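Local atomic coordinates of LbaCas13a H328A (C2c2) (Lachnospiraceae bacterium NK4A179, PDB entry 5WLH), a protein that binds CRISPR RNA and its precursor and, as a Cas13a, probably cleaves RNA through HEPN domains once a complementary target is recognised. Residues 1129-1132 with 1133-1137. Residues are numbered along the deposited sequence; the frame is centred on the assembly and turned at random.
Sequences RERD and LMNFQ. With nucleotides of chain B.
Arg1131 reaches from a buried part of helix 1106-1145 to the guide RNA, its guanidinium shared among a phosphate, the carboxylate of the very next residue, Asp1132, and Glu496, which salt-bridges NH1. At one edge Arg1131 NH1 and NH2 fork onto OP1 of A28 of chain B, both along bent N-H bonds (133° and 137°), NH2 at 2.8 Å. Arg1131 NE meets Asp1132 OD1 from above the carboxylate plane at 2.9 Å, while Arg1131 NH2 approaches Asp1132 OD2 on its syn side at 3.0 Å. The bend at chi3 (74°) in an otherwise extended chain brings the NE/NH2 edge alongside that carboxylate. Three anions together hold the group's rotation, illustrating how a second-shell acid positions a phosphate-binding arginine; Tyr1276 hydrogen-bonds Asp1132 OD2. A leucine here would probably leave the A28 phosphate without this clamp and Asp1132 without its adjacent countercharge. One turn on, Asn1135 ND2 lies 3.7 Å from Asp1132 OD1. Glu1130 bonds Arg1246 and Asn604, which lie in R-x4-H sequences, probably the HEPN motifs of Cas13a. Leu1133 faces helices 1230-1233 and 1171-1180, while Asp1132, Asn1135 and Phe1136 pack on helix 429-458.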
ATOM      1  N   ARG A1129       7.286 -10.429  -0.656  1.00 16.63           N
ATOM      2  CA  ARG A1129       7.676 -11.726  -0.102  1.00 16.84           C
ATOM      3  C   ARG A1129       9.132 -12.044  -0.404  1.00 15.64           C
ATOM      4  O   ARG A1129       9.857 -12.557   0.461  1.00 18.44           O
ATOM      5  CB  ARG A1129       6.771 -12.828  -0.647  1.00 16.90           C
ATOM      6  CG  ARG A1129       6.978 -14.177   0.082  1.00 19.55           C
ATOM      7  CD  ARG A1129       6.056 -15.253  -0.481  1.00 22.22           C
ATOM      8  NE  ARG A1129       5.994 -16.423   0.388  1.00 24.16           N
ATOM      9  CZ  ARG A1129       6.888 -17.406   0.398  1.00 25.32           C
ATOM     10  NH1 ARG A1129       7.949 -17.361  -0.394  1.00 23.43           N
ATOM     11  NH2 ARG A1129       6.729 -18.430   1.231  1.00 25.87           N
ATOM     12  N   GLU A1130       9.588 -11.731  -1.622  1.00 17.03           N
ATOM     13  CA  GLU A1130      10.949 -12.111  -1.976  1.00 17.40           C
ATOM     14  C   GLU A1130      11.944 -11.355  -1.126  1.00 19.82           C
ATOM     15  O   GLU A1130      12.953 -11.922  -0.682  1.00 18.73           O
ATOM     16  CB  GLU A1130      11.227 -11.863  -3.455  1.00 23.22           C
ATOM     17  CG  GLU A1130      12.573 -12.471  -3.857  1.00 23.04           C
ATOM     18  CD  GLU A1130      12.792 -12.440  -5.342  1.00 28.52           C
ATOM     19  OE1 GLU A1130      13.211 -11.384  -5.851  1.00 33.02           O
ATOM     20  OE2 GLU A1130      12.556 -13.479  -5.985  1.00 33.02           O
ATOM     21  N   ARG A1131      11.674 -10.070  -0.892  1.00 14.11           N
ATOM     22  CA  ARG A1131      12.505  -9.303   0.026  1.00 14.71           C
ATOM     23  C   ARG A1131      12.527  -9.962   1.399  1.00 17.55           C
ATOM     24  O   ARG A1131      13.579 -10.084   2.031  1.00 16.35           O
ATOM     25  CB  ARG A1131      11.987  -7.866   0.146  1.00 16.18           C
ATOM     26  CG  ARG A1131      12.730  -7.029   1.190  1.00 19.01           C
ATOM     27  CD  ARG A1131      11.926  -5.825   1.588  1.00 18.48           C
ATOM     28  NE  ARG A1131      10.804  -6.235   2.452  1.00 21.21           N
ATOM     29  CZ  ARG A1131       9.842  -5.415   2.873  1.00 20.72           C
ATOM     30  NH1 ARG A1131       9.870  -4.127   2.535  1.00 18.21           N
ATOM     31  NH2 ARG A1131       8.874  -5.879   3.665  1.00 16.77           N
ATOM     32  N   ASP A1132      11.361 -10.363   1.898  1.00 17.54           N
ATOM     33  CA  ASP A1132      11.325 -10.848   3.265  1.00 18.49           C
ATOM     34  C   ASP A1132      11.829 -12.279   3.389  1.00 16.01           C
ATOM     35  O   ASP A1132      12.328 -12.647   4.452  1.00 17.06           O
ATOM     36  CB  ASP A1132       9.916 -10.688   3.819  1.00 18.07           C
ATOM     37  CG  ASP A1132       9.592  -9.230   4.075  1.00 19.17           C
ATOM     38  OD1 ASP A1132      10.550  -8.465   4.331  1.00 19.45           O
ATOM     39  OD2 ASP A1132       8.422  -8.861   3.992  1.00 18.73           O
ATOM     40  N   LEU A1133      11.736 -13.071   2.322  1.00 16.16           N
ATOM     41  CA  LEU A1133      12.399 -14.374   2.303  1.00 18.60           C
ATOM     42  C   LEU A1133      13.906 -14.192   2.430  1.00 18.55           C
ATOM     43  O   LEU A1133      14.543 -14.817   3.274  1.00 18.32           O
ATOM     44  CB  LEU A1133      12.049 -15.132   1.017  1.00 17.54           C
ATOM     45  CG  LEU A1133      12.757 -16.475   0.812  1.00 17.89           C
ATOM     46  CD1 LEU A1133      12.555 -17.361   2.037  1.00 19.83           C
ATOM     47  CD2 LEU A1133      12.213 -17.145  -0.444  1.00 21.70           C
ATOM     48  N   MET A1134      14.480 -13.286   1.634  1.00 16.74           N
ATOM     49  CA  MET A1134      15.905 -13.009   1.767  1.00 16.99           C
ATOM     50  C   MET A1134      16.243 -12.515   3.161  1.00 16.41           C
ATOM     51  O   MET A1134      17.254 -12.921   3.748  1.00 19.17           O
ATOM     52  CB  MET A1134      16.352 -11.980   0.735  1.00 17.85           C
ATOM     53  CG  MET A1134      17.780 -11.546   1.002  1.00 22.03           C
ATOM     54  SD  MET A1134      18.190 -10.194  -0.084  1.00 27.85           S
ATOM     55  CE  MET A1134      17.416  -8.818   0.784  1.00 24.55           C
ATOM     56  N   ASN A1135      15.420 -11.604   3.703  1.00 17.60           N
ATOM     57  CA  ASN A1135      15.680 -11.089   5.042  1.00 16.02           C
ATOM     58  C   ASN A1135      15.579 -12.199   6.087  1.00 14.61           C
ATOM     59  O   ASN A1135      16.357 -12.225   7.043  1.00 18.66           O
ATOM     60  CB  ASN A1135      14.694  -9.976   5.385  1.00 19.02           C
ATOM     61  CG  ASN A1135      15.068  -8.647   4.762  1.00 24.08           C
ATOM     62  OD1 ASN A1135      16.135  -8.490   4.195  1.00 21.25           O
ATOM     63  ND2 ASN A1135      14.160  -7.693   4.842  1.00 28.42           N
ATOM     64  N   PHE A1136      14.574 -13.076   5.955  1.00 17.43           N
ATOM     65  CA  PHE A1136      14.466 -14.195   6.877  1.00 17.88           C
ATOM     66  C   PHE A1136      15.734 -15.028   6.840  1.00 16.95           C
ATOM     67  O   PHE A1136      16.321 -15.336   7.885  1.00 17.29           O
ATOM     68  CB  PHE A1136      13.279 -15.099   6.534  1.00 15.97           C
ATOM     69  CG  PHE A1136      13.174 -16.272   7.460  1.00 17.56           C
ATOM     70  CD1 PHE A1136      13.920 -17.439   7.235  1.00 17.70           C
ATOM     71  CD2 PHE A1136      12.389 -16.192   8.598  1.00 20.58           C
ATOM     72  CE1 PHE A1136      13.857 -18.491   8.129  1.00 19.18           C
ATOM     73  CE2 PHE A1136      12.303 -17.261   9.487  1.00 19.51           C
ATOM     74  CZ  PHE A1136      13.032 -18.411   9.250  1.00 20.18           C
ATOM     75  N   GLN A1137      16.145 -15.418   5.633  1.00 18.79           N
ATOM     76  CA  GLN A1137      17.350 -16.235   5.489  1.00 19.16           C
ATOM     77  C   GLN A1137      18.571 -15.510   6.032  1.00 20.67           C
ATOM     78  O   GLN A1137      19.373 -16.097   6.759  1.00 20.76           O
ATOM     79  CB  GLN A1137      17.562 -16.612   4.032  1.00 16.31           C
ATOM     80  CG  GLN A1137      16.493 -17.564   3.514  1.00 20.14           C
ATOM     81  CD  GLN A1137      16.622 -17.819   2.039  1.00 24.71           C
ATOM     82  OE1 GLN A1137      16.787 -16.891   1.241  1.00 22.22           O
ATOM     83  NE2 GLN A1137      16.541 -19.083   1.659  1.00 22.23           N
TER
ATOM     84  P     A B  28       7.102  -2.270   4.452  1.00 22.43           P
ATOM     85  OP1   A B  28       8.003  -3.433   4.598  1.00 30.57           O
ATOM     86  OP2   A B  28       7.595  -0.981   3.927  1.00 27.04           O
ATOM     87  O5'   A B  28       5.931  -2.735   3.494  1.00 21.40           O
ATOM     88  C5'   A B  28       4.822  -1.896   3.279  1.00 21.79           C
ATOM     89  C4'   A B  28       3.546  -2.609   3.625  1.00 19.91           C
ATOM     90  O4'   A B  28       3.373  -2.694   5.067  1.00 18.47           O
ATOM     91  C3'   A B  28       2.279  -1.926   3.160  1.00 20.91           C
ATOM     92  O3'   A B  28       2.034  -2.103   1.787  1.00 21.27           O
ATOM     93  C2'   A B  28       1.242  -2.585   4.040  1.00 20.21           C
ATOM     94  O2'   A B  28       1.038  -3.912   3.589  1.00 21.99           O
ATOM     95  C1'   A B  28       1.999  -2.642   5.373  1.00 17.04           C
ATOM     96  N9    A B  28       1.742  -1.434   6.169  1.00 18.68           N
ATOM     97  C8    A B  28       2.540  -0.333   6.354  1.00 18.54           C
ATOM     98  N7    A B  28       1.965   0.593   7.117  1.00 16.79           N
ATOM     99  C5    A B  28       0.731   0.040   7.444  1.00 18.56           C
ATOM    100  C6    A B  28      -0.335   0.500   8.239  1.00 19.75           C
ATOM    101  N6    A B  28      -0.335   1.680   8.891  1.00 21.20           N
ATOM    102  N1    A B  28      -1.422  -0.287   8.345  1.00 20.84           N
ATOM    103  C2    A B  28      -1.415  -1.473   7.715  1.00 20.82           C
ATOM    104  N3    A B  28      -0.474  -2.024   6.956  1.00 18.74           N
ATOM    105  C4    A B  28       0.589  -1.200   6.858  1.00 17.98           C
TER